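Local coordinates for protein Cas13d (uncultured Ruminococcus sp, PDB 6IV9) that binds CRISPR RNA in a binary complex and, as a two-HEPN-domain effector, probably processes that RNA and cleaves target RNA, at residues Y192-M197 and I636-N640; D208-L213 and K240-F245; T589-D595 and A641-R645; K671-E675 and R719-V723; K872-E876 and D888-A892. The protein carries 2 engineered substitutions. One frame throughout, in Å; residues are numbered along the deposited sequence.

Contact 1: residues Y192-M197 and I636-N640; sequences YALNNM and IKYAN
Asn196 and Tyr192, one turn apart on helix 168-197, direct their polar ends at carbonyls where helix 630-638 runs out, and three hydrogen bonds result. Asn196 ND2 donates to Ala639 O at 2.8 Å, nearly straight (172° at the hydrogen), and that oxygen lies in the amide plane. The second amide proton of Asn196 goes to Lys637 O: ND2 stands 3.0 Å from this oxygen, well above the carbonyl plane. The amide reaches both because CG is anti to the backbone N (chi1 -175°). Tyr192 OH donates to Tyr638 O over 2.7 Å; the acceptor lies at the ring edge, in its plane, while the hydroxyl stands above the carbonyl plane.

A water extends the polar set, placed to donate to Asn196 OD1 at 2.9 Å and accepting from Asn640 ND2. Asn640 is itself the N-cap of the next helix, its OD1 taking the N-H of Lys643.

Apolar contact fills the space beside these bonds. Tyr192 CD2 meets Tyr638 CD1 at 3.6 Å, coming in at the edge of the Tyr638 ring. Ala193 CB rests on Lys637 CG at 3.6 Å, and Ala193 CA offers a C-H...O contact to Lys637 O, 3.6 Å away. The far ends of Lys637 and Tyr638 lead off to Glu513, with Lys637 NZ also bonded to Phe508 O.

Chemically, each of three carbonyl oxygens receives a side-chain proton from a segment 439 residues away in the chain. Lys637 O and Tyr638 O, at the helix's C-terminal end, are probably made somewhat more negative by its dipole.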
# COMPACT_ATOMS: atom_id res chain seq x y z
N TYR A 192 12.65 -8.47 -2.79
CA TYR A 192 13.81 -7.62 -3.13
C TYR A 192 14.46 -7.10 -1.86
O TYR A 192 15.65 -7.15 -1.75
CB TYR A 192 13.38 -6.45 -4.01
CG TYR A 192 14.40 -5.36 -4.10
CD1 TYR A 192 15.56 -5.52 -4.84
CD2 TYR A 192 14.23 -4.18 -3.42
CE1 TYR A 192 16.51 -4.52 -4.91
CE2 TYR A 192 15.17 -3.17 -3.48
CZ TYR A 192 16.32 -3.34 -4.22
OH TYR A 192 17.22 -2.33 -4.27
N ALA A 193 13.67 -6.66 -0.90
CA ALA A 193 14.22 -6.12 0.35
C ALA A 193 15.03 -7.20 1.08
O ALA A 193 16.10 -6.91 1.55
CB ALA A 193 13.11 -5.62 1.21
N LEU A 194 14.50 -8.41 1.15
CA LEU A 194 15.22 -9.50 1.85
C LEU A 194 16.54 -9.81 1.14
O LEU A 194 17.52 -9.95 1.81
CB LEU A 194 14.30 -10.71 1.94
CG LEU A 194 13.15 -10.51 2.92
CD1 LEU A 194 12.10 -11.58 2.77
CD2 LEU A 194 13.68 -10.46 4.34
N ASN A 195 16.54 -9.87 -0.19
CA ASN A 195 17.78 -10.10 -0.96
C ASN A 195 18.74 -8.92 -0.76
O ASN A 195 19.93 -9.15 -0.62
CB ASN A 195 17.52 -10.32 -2.44
CG ASN A 195 17.14 -11.76 -2.70
OD1 ASN A 195 17.99 -12.62 -2.71
ND2 ASN A 195 15.86 -12.03 -2.84
N ASN A 196 18.21 -7.71 -0.78
CA ASN A 196 19.01 -6.47 -0.65
C ASN A 196 19.70 -6.43 0.71
O ASN A 196 20.83 -6.01 0.79
CB ASN A 196 18.15 -5.23 -0.80
CG ASN A 196 18.99 -3.99 -0.78
OD1 ASN A 196 19.95 -3.89 -1.50
ND2 ASN A 196 18.64 -3.05 0.06
N MET A 197 19.02 -6.95 1.72
CA MET A 197 19.41 -6.96 3.15
C MET A 197 20.73 -7.71 3.31
O MET A 197 21.46 -7.41 4.24
CB MET A 197 18.32 -7.71 3.92
CG MET A 197 18.28 -7.45 5.37
SD MET A 197 16.64 -6.90 5.87
CE MET A 197 16.73 -5.20 5.32
N ILE A 636 17.36 1.85 3.87
CA ILE A 636 18.24 0.67 4.03
C ILE A 636 17.58 -0.56 3.42
O ILE A 636 18.26 -1.34 2.83
CB ILE A 636 18.60 0.46 5.50
CG1 ILE A 636 19.36 1.66 6.05
CG2 ILE A 636 19.39 -0.82 5.66
CD1 ILE A 636 20.58 2.01 5.26
N LYS A 637 16.28 -0.70 3.60
CA LYS A 637 15.52 -1.86 3.10
C LYS A 637 15.58 -1.94 1.57
O LYS A 637 15.82 -3.02 1.05
CB LYS A 637 14.08 -1.57 3.51
CG LYS A 637 13.05 -2.66 3.34
CD LYS A 637 11.81 -2.36 4.14
CE LYS A 637 10.78 -1.53 3.40
NZ LYS A 637 9.42 -1.68 3.96
N TYR A 638 15.38 -0.82 0.89
CA TYR A 638 15.29 -0.82 -0.59
C TYR A 638 16.56 -0.31 -1.27
O TYR A 638 16.67 -0.46 -2.46
CB TYR A 638 14.09 0.00 -1.03
CG TYR A 638 12.77 -0.66 -0.75
CD1 TYR A 638 12.54 -1.97 -1.11
CD2 TYR A 638 11.76 0.01 -0.09
CE1 TYR A 638 11.34 -2.60 -0.83
CE2 TYR A 638 10.55 -0.60 0.18
CZ TYR A 638 10.34 -1.90 -0.20
OH TYR A 638 9.16 -2.50 0.08
N ALA A 639 17.47 0.29 -0.53
CA ALA A 639 18.66 0.86 -1.18
C ALA A 639 19.94 0.47 -0.44
O ALA A 639 19.98 -0.55 0.16
CB ALA A 639 18.50 2.34 -1.37
N ASN A 640 20.97 1.28 -0.61
CA ASN A 640 22.31 1.04 -0.01
C ASN A 640 22.76 2.36 0.63
O ASN A 640 22.75 3.34 -0.06
CB ASN A 640 23.24 0.55 -1.10
CG ASN A 640 24.65 0.32 -0.61
OD1 ASN A 640 25.44 1.23 -0.53
ND2 ASN A 640 24.94 -0.91 -0.26
O HOH W 1 22.30 -2.78 -0.22

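Contact 2: residues D208-L213 and K240-F245; sequences DFMGYL and KSLSKF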
# COMPACT_ATOMS: atom_id res chain seq x y z
N ASP A 208 17.83 -17.57 -5.76
CA ASP A 208 18.48 -18.78 -5.19
C ASP A 208 18.06 -18.85 -3.72
O ASP A 208 18.00 -19.95 -3.17
CB ASP A 208 20.00 -18.72 -5.34
CG ASP A 208 20.48 -19.58 -6.49
OD1 ASP A 208 19.70 -19.79 -7.43
OD2 ASP A 208 21.63 -20.04 -6.43
N PHE A 209 17.75 -17.69 -3.15
CA PHE A 209 17.39 -17.64 -1.72
C PHE A 209 15.89 -17.81 -1.57
O PHE A 209 15.49 -18.89 -1.23
CB PHE A 209 17.97 -16.36 -1.12
CG PHE A 209 17.44 -15.96 0.23
CD1 PHE A 209 17.01 -16.91 1.13
CD2 PHE A 209 17.39 -14.64 0.60
CE1 PHE A 209 16.54 -16.54 2.37
CE2 PHE A 209 16.91 -14.26 1.84
CZ PHE A 209 16.49 -15.22 2.72
N MET A 210 15.08 -16.80 -1.86
CA MET A 210 13.62 -16.93 -1.66
C MET A 210 12.97 -17.95 -2.60
O MET A 210 12.00 -18.55 -2.20
CB MET A 210 12.90 -15.59 -1.74
CG MET A 210 13.41 -14.59 -0.76
SD MET A 210 12.79 -14.81 0.89
CE MET A 210 11.03 -14.69 0.61
N GLY A 211 13.48 -18.09 -3.82
CA GLY A 211 12.90 -19.00 -4.83
C GLY A 211 12.94 -20.47 -4.44
O GLY A 211 12.08 -21.20 -4.90
N TYR A 212 13.94 -20.90 -3.67
CA TYR A 212 14.09 -22.33 -3.31
C TYR A 212 13.36 -22.67 -2.01
O TYR A 212 13.45 -23.81 -1.60
CB TYR A 212 15.56 -22.72 -3.21
CG TYR A 212 16.28 -22.81 -4.53
CD1 TYR A 212 15.63 -23.20 -5.68
CD2 TYR A 212 17.62 -22.50 -4.62
CE1 TYR A 212 16.29 -23.28 -6.89
CE2 TYR A 212 18.29 -22.56 -5.82
CZ TYR A 212 17.63 -22.96 -6.96
OH TYR A 212 18.30 -23.03 -8.15
N LEU A 213 12.76 -21.69 -1.36
CA LEU A 213 12.00 -21.97 -0.12
C LEU A 213 10.65 -22.58 -0.49
O LEU A 213 10.18 -22.32 -1.57
CB LEU A 213 11.77 -20.68 0.67
CG LEU A 213 13.02 -19.98 1.20
CD1 LEU A 213 12.65 -18.68 1.87
CD2 LEU A 213 13.77 -20.87 2.16
N LYS A 240 21.28 -24.50 -0.70
CA LYS A 240 21.63 -23.16 -1.21
C LYS A 240 20.84 -22.11 -0.43
O LYS A 240 21.41 -21.11 -0.08
CB LYS A 240 21.28 -23.05 -2.69
CG LYS A 240 22.15 -23.86 -3.64
CD LYS A 240 22.10 -23.27 -5.03
CE LYS A 240 22.67 -24.16 -6.11
NZ LYS A 240 23.23 -23.36 -7.22
N SER A 241 19.55 -22.35 -0.21
CA SER A 241 18.71 -21.37 0.51
C SER A 241 19.08 -21.35 1.99
O SER A 241 19.07 -20.29 2.56
CB SER A 241 17.24 -21.61 0.29
OG SER A 241 16.83 -22.81 0.89
N LEU A 242 19.40 -22.50 2.57
CA LEU A 242 19.79 -22.56 4.00
C LEU A 242 21.02 -21.68 4.20
O LEU A 242 21.08 -20.94 5.15
CB LEU A 242 20.11 -24.01 4.32
CG LEU A 242 20.38 -24.33 5.79
CD1 LEU A 242 19.30 -23.76 6.67
CD2 LEU A 242 20.49 -25.82 6.00
N SER A 243 21.97 -21.77 3.28
CA SER A 243 23.21 -20.98 3.38
C SER A 243 22.89 -19.48 3.31
O SER A 243 23.45 -18.73 4.08
CB SER A 243 24.17 -21.46 2.34
OG SER A 243 25.17 -20.50 2.10
N LYS A 244 21.99 -19.10 2.41
CA LYS A 244 21.55 -17.69 2.29
C LYS A 244 20.81 -17.27 3.56
O LYS A 244 20.95 -16.15 3.97
CB LYS A 244 20.73 -17.49 1.01
CG LYS A 244 21.55 -17.46 -0.26
CD LYS A 244 22.27 -16.16 -0.42
CE LYS A 244 22.88 -15.94 -1.78
NZ LYS A 244 22.40 -14.68 -2.41
N PHE A 245 20.04 -18.18 4.15
CA PHE A 245 19.26 -17.89 5.37
C PHE A 245 20.22 -17.55 6.51
O PHE A 245 20.02 -16.58 7.20
CB PHE A 245 18.42 -19.13 5.72
CG PHE A 245 17.62 -19.09 6.99
CD1 PHE A 245 16.45 -18.35 7.07
CD2 PHE A 245 17.98 -19.85 8.08
CE1 PHE A 245 15.70 -18.34 8.23
CE2 PHE A 245 17.23 -19.84 9.24
CZ PHE A 245 16.09 -19.09 9.31
O HOH W 2 14.21 -24.38 1.00
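Lys240 opens the contact with an extended chain that lies against both Asp208 and Tyr212. Its CD is 3.6 Å from Asp208 OD2 and 4.0 Å from Tyr212 CE2, and NZ to Asp208 OD2 measures 3.8 Å, a long salt bridge to a poorly ordered carboxylate. Charge therefore adds little fixed geometry at this exposed margin.

Ser241 is the close point. Its CB lies 3.6 Å from Phe209 O and also touches Tyr212 CB, while OG meets Leu213 CD2 at 3.8 Å. With chi1 at 68°, OG sits between backbone N and carbonyl carbon, where it bonds back to Ile238 O and accepts a proton from a water 3.1 Å away. The same water donates to Tyr212 O, and so ties loop to helix. Asp208 O, covered nearby, finds no polar partner.

One turn on, Lys244 contributes its aliphatic root: CB packs on Phe209 CB at 3.7 Å and the carbonyl carbon of Lys244 lies over one face of the Phe209 ring, before the lysine chain bends away. Phe245 follows with its backbone N, 4.3 Å from Phe209 CE1, and its ring turns to an edge-to-face pair with Phe222.

The spacing 240, 241, 244, 245 marks one face of helix 232-251. On it lies the loop that follows helix 168-197; Leu281 of helix 267-291 and Leu248 also pack on Phe209. This is loop-on-helix packing, with helices and loops but no strands between the two segments.

Contact 3: residues T589-D595 and A641-R645; sequences TILGIDD and AQKIR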
# COMPACT_ATOMS: atom_id res chain seq x y z
N THR A 589 27.35 5.54 7.64
CA THR A 589 27.58 5.50 6.18
C THR A 589 26.57 6.38 5.44
O THR A 589 26.97 7.07 4.53
CB THR A 589 27.52 4.06 5.67
OG1 THR A 589 28.44 3.27 6.41
CG2 THR A 589 27.81 3.94 4.20
N ILE A 590 25.30 6.35 5.82
CA ILE A 590 24.30 7.19 5.11
C ILE A 590 24.62 8.67 5.32
O ILE A 590 24.33 9.44 4.44
CB ILE A 590 22.84 6.79 5.42
CG1 ILE A 590 21.94 7.01 4.21
CG2 ILE A 590 22.29 7.47 6.65
CD1 ILE A 590 20.59 6.39 4.34
N LEU A 591 25.07 9.04 6.51
CA LEU A 591 25.44 10.44 6.81
C LEU A 591 26.68 10.85 6.00
O LEU A 591 26.71 11.94 5.49
CB LEU A 591 25.72 10.54 8.31
CG LEU A 591 24.59 11.09 9.18
CD1 LEU A 591 23.25 11.18 8.48
CD2 LEU A 591 24.50 10.39 10.51
N GLY A 592 27.64 9.94 5.88
CA GLY A 592 28.90 10.17 5.17
C GLY A 592 30.08 9.90 6.09
O GLY A 592 30.22 10.60 7.07
N ILE A 593 30.87 8.90 5.75
CA ILE A 593 32.02 8.45 6.57
C ILE A 593 33.10 7.90 5.64
O ILE A 593 32.81 7.64 4.48
CB ILE A 593 31.54 7.37 7.56
CG1 ILE A 593 32.44 7.24 8.78
CG2 ILE A 593 31.36 6.04 6.86
CD1 ILE A 593 32.08 8.15 9.90
N ASP A 594 34.30 7.73 6.18
CA ASP A 594 35.44 7.19 5.41
C ASP A 594 35.01 5.81 4.93
O ASP A 594 34.50 5.04 5.73
CB ASP A 594 36.69 7.18 6.30
CG ASP A 594 37.79 6.21 5.90
OD1 ASP A 594 37.83 5.79 4.74
OD2 ASP A 594 38.62 5.90 6.77
N ASP A 595 35.26 5.52 3.67
CA ASP A 595 34.85 4.25 3.02
C ASP A 595 35.51 3.05 3.70
O ASP A 595 34.94 1.98 3.62
CB ASP A 595 35.19 4.26 1.53
CG ASP A 595 34.21 5.04 0.68
OD1 ASP A 595 33.09 5.31 1.16
OD2 ASP A 595 34.56 5.36 -0.46
N ALA A 641 23.21 2.32 1.87
CA ALA A 641 23.55 3.57 2.60
C ALA A 641 24.63 4.36 1.87
O ALA A 641 24.48 5.54 1.70
CB ALA A 641 24.03 3.22 3.98
N GLN A 642 25.69 3.69 1.47
CA GLN A 642 26.79 4.38 0.77
C GLN A 642 26.32 4.94 -0.58
O GLN A 642 26.69 6.04 -0.91
CB GLN A 642 27.94 3.41 0.63
CG GLN A 642 29.21 4.09 0.21
CD GLN A 642 29.79 3.22 -0.86
OE1 GLN A 642 29.53 3.42 -2.04
NE2 GLN A 642 30.52 2.20 -0.44
N LYS A 643 25.56 4.16 -1.33
CA LYS A 643 25.08 4.63 -2.65
C LYS A 643 24.12 5.81 -2.48
O LYS A 643 24.22 6.74 -3.23
CB LYS A 643 24.52 3.46 -3.46
CG LYS A 643 25.60 2.51 -3.96
CD LYS A 643 25.07 1.37 -4.75
CE LYS A 643 26.04 0.21 -4.81
NZ LYS A 643 27.34 0.65 -5.34
N ILE A 644 23.25 5.75 -1.49
CA ILE A 644 22.28 6.86 -1.26
C ILE A 644 23.06 8.14 -0.94
O ILE A 644 22.74 9.18 -1.46
CB ILE A 644 21.31 6.49 -0.13
CG1 ILE A 644 20.28 5.49 -0.63
CG2 ILE A 644 20.66 7.73 0.44
CD1 ILE A 644 19.59 5.94 -1.87
N ARG A 645 24.09 8.02 -0.11
CA ARG A 645 24.89 9.21 0.25
C ARG A 645 25.53 9.79 -1.01
O ARG A 645 25.60 10.97 -1.09
CB ARG A 645 25.94 8.90 1.31
CG ARG A 645 26.82 10.09 1.65
CD ARG A 645 26.06 11.26 2.21
NE ARG A 645 26.85 12.46 2.41
CZ ARG A 645 26.99 13.42 1.52
NH1 ARG A 645 26.41 13.32 0.35
NH2 ARG A 645 27.72 14.47 1.79
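Arg645 presents the edge of its guanidinium to the end of helix 581-591, where Leu591 O and Ile590 O both lie near its plane. NE donates to Leu591 O at 3.1 Å, but the angle at the hydrogen is only 131°, so this bond is weak. The methylene CD comes 3.4 Å from Ile590 O, an oxygen that accepts its hydrogen bond from Tyr727 OH. NH2 has its own stronger acceptors, Ile697 O and Lys695 O. The other flat pair is looser: the carboxylate of Asp595, poorly ordered, and the amide of Gln642 have planes 39° apart, and the side chains cross at about a right angle with OD1 4.2 Å from Gln642 CG.

Away from the guanidinium the helices touch through small groups. Ala641 CB meets Ile590 CB at 4.0 Å, and Ile590 CG1 lies 4.0 Å from Ile644 CG2, the two isoleucines side by side and pointing the same way. Thr589 CG2, placed anti to the backbone N, touches Gln642 N at 3.5 Å; its OG1 bonds back to Arg585 O.

Gly592 leaves the helix with phi 124°. A CB here would probably be jammed against the preceding carbonyl oxygen and come tight against Arg645 NE.

One arginine thus gathers carbonyls from a helix end and from the 695-697 region, and its charge would probably be favoured by the negative end of the helix dipole.

Contact 4: residues K671-E675 and R719-V723; sequences KSCVE and RAKAV
Ser672 and Cys673, the last residues of helix 663-673, abut Arg719, Ala722 and Val723 on one side of the long helix 713-760: a helix-end-to-helix packing near the surface, its nearest atom about 6 Å from the bound nucleic acid. Ala722 CB lies 3.7 Å from Ser672 O, while Ser672 OG turns back to bond Arg668 O and Tyr669 O. Cys673 fits beside it, with SG 3.5 Å from Ala722 O and CB 3.9 Å from Val723 CG2; Met693 covers Cys673 and Val723 from helix 683-696.

Arg719 does the reaching. Its chain, bent at chi2 (-142°) and chi3 (-72°), runs past two carbonyls, CG lying 3.5 Å from Cys673 O. The guanidinium has that same oxygen near its plane at one edge and Glu675 over a face, where CB comes 3.6 Å from NE. Replacing Arg719 with an alanine would probably leave the Glu675 carboxylate without its positive neighbour and open a gap beside Cys673 O. The carboxylate and guanidinium planes are nearly parallel, 13° apart, yet Glu675 OE1 stays 4.1 Å from Arg719 NH2 and well out of the guanidinium plane, with no N-H aimed at it.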
# COMPACT_ATOMS: atom_id res chain seq x y z
N LYS A 671 14.47 27.68 7.85
CA LYS A 671 14.62 28.32 9.17
C LYS A 671 15.20 27.35 10.21
O LYS A 671 15.95 27.78 11.04
CB LYS A 671 13.26 28.84 9.62
CG LYS A 671 13.27 29.80 10.79
CD LYS A 671 12.07 30.73 10.79
CE LYS A 671 11.47 30.92 12.16
NZ LYS A 671 11.47 32.35 12.56
N SER A 672 14.78 26.09 10.20
CA SER A 672 15.27 25.10 11.19
C SER A 672 16.66 24.53 10.87
O SER A 672 17.32 24.14 11.80
CB SER A 672 14.27 24.02 11.38
OG SER A 672 14.06 23.34 10.18
N CYS A 673 17.05 24.44 9.60
CA CYS A 673 18.33 23.79 9.22
C CYS A 673 19.50 24.75 9.02
O CYS A 673 20.61 24.32 9.18
CB CYS A 673 18.16 23.00 7.94
SG CYS A 673 16.95 21.67 8.07
N VAL A 674 19.23 26.00 8.65
CA VAL A 674 20.33 26.95 8.34
C VAL A 674 20.62 27.81 9.57
O VAL A 674 19.71 28.36 10.11
CB VAL A 674 19.97 27.79 7.09
CG1 VAL A 674 21.02 28.83 6.80
CG2 VAL A 674 19.77 26.91 5.88
N GLU A 675 21.88 27.87 9.97
CA GLU A 675 22.27 28.59 11.21
C GLU A 675 21.96 30.09 11.13
O GLU A 675 21.37 30.60 12.05
CB GLU A 675 23.74 28.35 11.51
CG GLU A 675 24.14 28.92 12.85
CD GLU A 675 25.53 28.55 13.29
OE1 GLU A 675 25.82 28.70 14.46
OE2 GLU A 675 26.30 28.10 12.45
N ARG A 719 19.08 21.96 15.59
CA ARG A 719 19.48 22.14 14.18
C ARG A 719 20.02 20.84 13.59
O ARG A 719 19.72 20.54 12.46
CB ARG A 719 20.49 23.28 14.06
CG ARG A 719 20.70 23.76 12.63
CD ARG A 719 22.15 24.10 12.40
NE ARG A 719 22.55 25.31 13.07
CZ ARG A 719 23.21 25.40 14.21
NH1 ARG A 719 24.40 24.83 14.34
NH2 ARG A 719 22.73 26.12 15.18
N ALA A 720 20.81 20.10 14.36
CA ALA A 720 21.35 18.81 13.88
C ALA A 720 20.20 17.86 13.59
O ALA A 720 20.22 17.20 12.59
CB ALA A 720 22.27 18.24 14.91
N LYS A 721 19.20 17.82 14.46
CA LYS A 721 18.04 16.93 14.25
C LYS A 721 17.29 17.34 12.99
O LYS A 721 16.87 16.47 12.26
CB LYS A 721 17.13 16.98 15.47
CG LYS A 721 17.72 16.32 16.70
CD LYS A 721 16.99 16.68 17.94
CE LYS A 721 15.56 16.23 17.93
NZ LYS A 721 14.75 16.99 18.91
N ALA A 722 17.11 18.64 12.79
CA ALA A 722 16.38 19.17 11.63
C ALA A 722 17.14 18.83 10.34
O ALA A 722 16.51 18.42 9.40
CB ALA A 722 16.20 20.66 11.79
N VAL A 723 18.45 19.00 10.34
CA VAL A 723 19.25 18.70 9.12
C VAL A 723 19.15 17.21 8.79
O VAL A 723 18.91 16.89 7.66
CB VAL A 723 20.72 19.12 9.32
CG1 VAL A 723 21.63 18.59 8.24
CG2 VAL A 723 20.85 20.62 9.47

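Contact 5: residues K872-E876 and D888-A892; sequences KIKYE and DFVKA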
# COMPACT_ATOMS: atom_id res chain seq x y z
N LYS A 872 23.52 -5.15 -30.13
CA LYS A 872 23.34 -3.77 -29.62
C LYS A 872 21.94 -3.29 -30.00
O LYS A 872 21.57 -3.44 -31.17
CB LYS A 872 24.38 -2.89 -30.30
CG LYS A 872 24.31 -1.41 -29.97
CD LYS A 872 25.68 -0.82 -29.91
CE LYS A 872 25.74 0.61 -30.39
NZ LYS A 872 24.38 1.16 -30.52
N ILE A 873 21.20 -2.74 -29.04
CA ILE A 873 19.82 -2.25 -29.31
C ILE A 873 19.95 -0.97 -30.11
O ILE A 873 20.80 -0.18 -29.78
CB ILE A 873 19.06 -2.06 -27.97
CG1 ILE A 873 18.88 -3.40 -27.26
CG2 ILE A 873 17.73 -1.37 -28.17
CD1 ILE A 873 18.55 -3.28 -25.81
N LYS A 874 19.05 -0.72 -31.06
CA LYS A 874 19.10 0.48 -31.94
C LYS A 874 18.92 1.81 -31.19
O LYS A 874 19.28 2.82 -31.76
CB LYS A 874 18.08 0.38 -33.06
CG LYS A 874 16.62 0.33 -32.66
CD LYS A 874 15.70 0.37 -33.85
CE LYS A 874 14.27 -0.00 -33.51
NZ LYS A 874 13.43 -0.12 -34.72
N TYR A 875 18.35 1.81 -29.99
CA TYR A 875 18.13 3.04 -29.21
C TYR A 875 19.36 3.40 -28.37
O TYR A 875 19.41 4.50 -27.87
CB TYR A 875 16.92 2.80 -28.31
CG TYR A 875 15.64 2.58 -29.07
CD1 TYR A 875 15.04 3.61 -29.75
CD2 TYR A 875 15.03 1.34 -29.10
CE1 TYR A 875 13.88 3.42 -30.46
CE2 TYR A 875 13.87 1.13 -29.81
CZ TYR A 875 13.28 2.17 -30.49
OH TYR A 875 12.14 2.00 -31.19
N GLU A 876 20.32 2.49 -28.22
CA GLU A 876 21.49 2.75 -27.34
C GLU A 876 22.24 4.04 -27.69
O GLU A 876 22.48 4.83 -26.81
CB GLU A 876 22.45 1.56 -27.31
CG GLU A 876 23.56 1.72 -26.30
CD GLU A 876 24.62 0.63 -26.26
OE1 GLU A 876 25.80 0.96 -26.22
OE2 GLU A 876 24.27 -0.53 -26.23
N ASP A 888 10.19 6.40 -27.65
CA ASP A 888 9.91 5.22 -28.50
C ASP A 888 10.39 3.94 -27.83
O ASP A 888 9.84 2.91 -28.14
CB ASP A 888 10.51 5.39 -29.89
CG ASP A 888 9.66 6.25 -30.79
OD1 ASP A 888 8.66 6.79 -30.32
OD2 ASP A 888 10.02 6.36 -31.95
N PHE A 889 11.47 4.01 -27.08
CA PHE A 889 12.07 2.85 -26.38
C PHE A 889 11.10 2.36 -25.29
O PHE A 889 10.99 1.19 -25.08
CB PHE A 889 13.46 3.22 -25.90
CG PHE A 889 14.38 2.09 -25.55
CD1 PHE A 889 14.02 0.78 -25.75
CD2 PHE A 889 15.62 2.35 -25.00
CE1 PHE A 889 14.88 -0.25 -25.41
CE2 PHE A 889 16.47 1.32 -24.66
CZ PHE A 889 16.09 0.02 -24.86
N VAL A 890 10.46 3.29 -24.61
CA VAL A 890 9.47 2.92 -23.56
C VAL A 890 8.33 2.16 -24.24
O VAL A 890 7.97 1.13 -23.76
CB VAL A 890 8.93 4.18 -22.85
CG1 VAL A 890 7.81 3.84 -21.89
CG2 VAL A 890 10.01 4.95 -22.13
N LYS A 891 7.83 2.67 -25.35
CA LYS A 891 6.71 2.01 -26.07
C LYS A 891 7.12 0.62 -26.55
O LYS A 891 6.32 -0.27 -26.44
CB LYS A 891 6.23 2.91 -27.21
CG LYS A 891 5.85 4.31 -26.78
CD LYS A 891 4.90 4.99 -27.70
CE LYS A 891 5.54 5.45 -28.99
NZ LYS A 891 4.54 5.87 -29.99
N ALA A 892 8.32 0.47 -27.07
CA ALA A 892 8.80 -0.84 -27.54
C ALA A 892 8.89 -1.80 -26.35
O ALA A 892 8.42 -2.91 -26.44
CB ALA A 892 10.14 -0.66 -28.18
O HOH W 3 11.56 4.00 -32.95
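Tyr875 and Phe889 interleave like two offset plates, each one's CB filling the shallow hollow over the other's ring. Phe889 CB stands 4.1 Å from the Tyr875 centroid, and Tyr875 CB stands 3.9 Å from the Phe889 centroid, 25° off the normal: a reciprocal pair of CH-pi contacts. The planes are only 18° apart, but slid so that the centroids are 4.8 Å distant and the rings barely overlap; the closest atoms are Tyr875 CD2 and Phe889 CD1 at 3.5 Å. On its opposite face the tyrosine ring carries Lys874 CG.

The tyrosine sits in a type I beta turn, Ile873 to Glu876, so the contact folds the turn that precedes helix 876-882 onto the next helix, 887-893. Ile873 CG2 makes a second bump, 3.9 Å from Phe889 CZ, and Met818 of helix 816-827 touches both residues. A glycine in place of Tyr875 would probably leave one face of Phe889 uncovered and open a gap between turn and helix.

On the solvent-facing side, where Asp888 is exposed, Tyr875 CE1 lies 3.9 Å from Asp888 CB. A water hydrogen-bonded to Tyr875 OH at 2.7 Å lies in the ring plane and donates to Asp888 OD2.

Contact 1 is the most buried and the richest in direct hydrogen bonds; contact 4 lies near the surface, and contacts 2, 3 and 5 are partly buried. Contacts 1 and 3 use consecutive helices, 630-638 and 641-647, and touch through Ala639 and Ile644. Contacts 1 and 2 also meet, Leu194 CD1 packing on Met210 SD. Contacts 1, 3 and 4 all engage carbonyls at helix ends, by amide and hydroxyl, by a weak arginine bond and, in contact 4, by the aliphatic part of an arginine whose charge faces a glutamate. Contact 2 mixes apolar packing with a water bridge and a long salt bridge. Contacts 4 and 5 touch none of the others; contact 5 relies on aromatic packing.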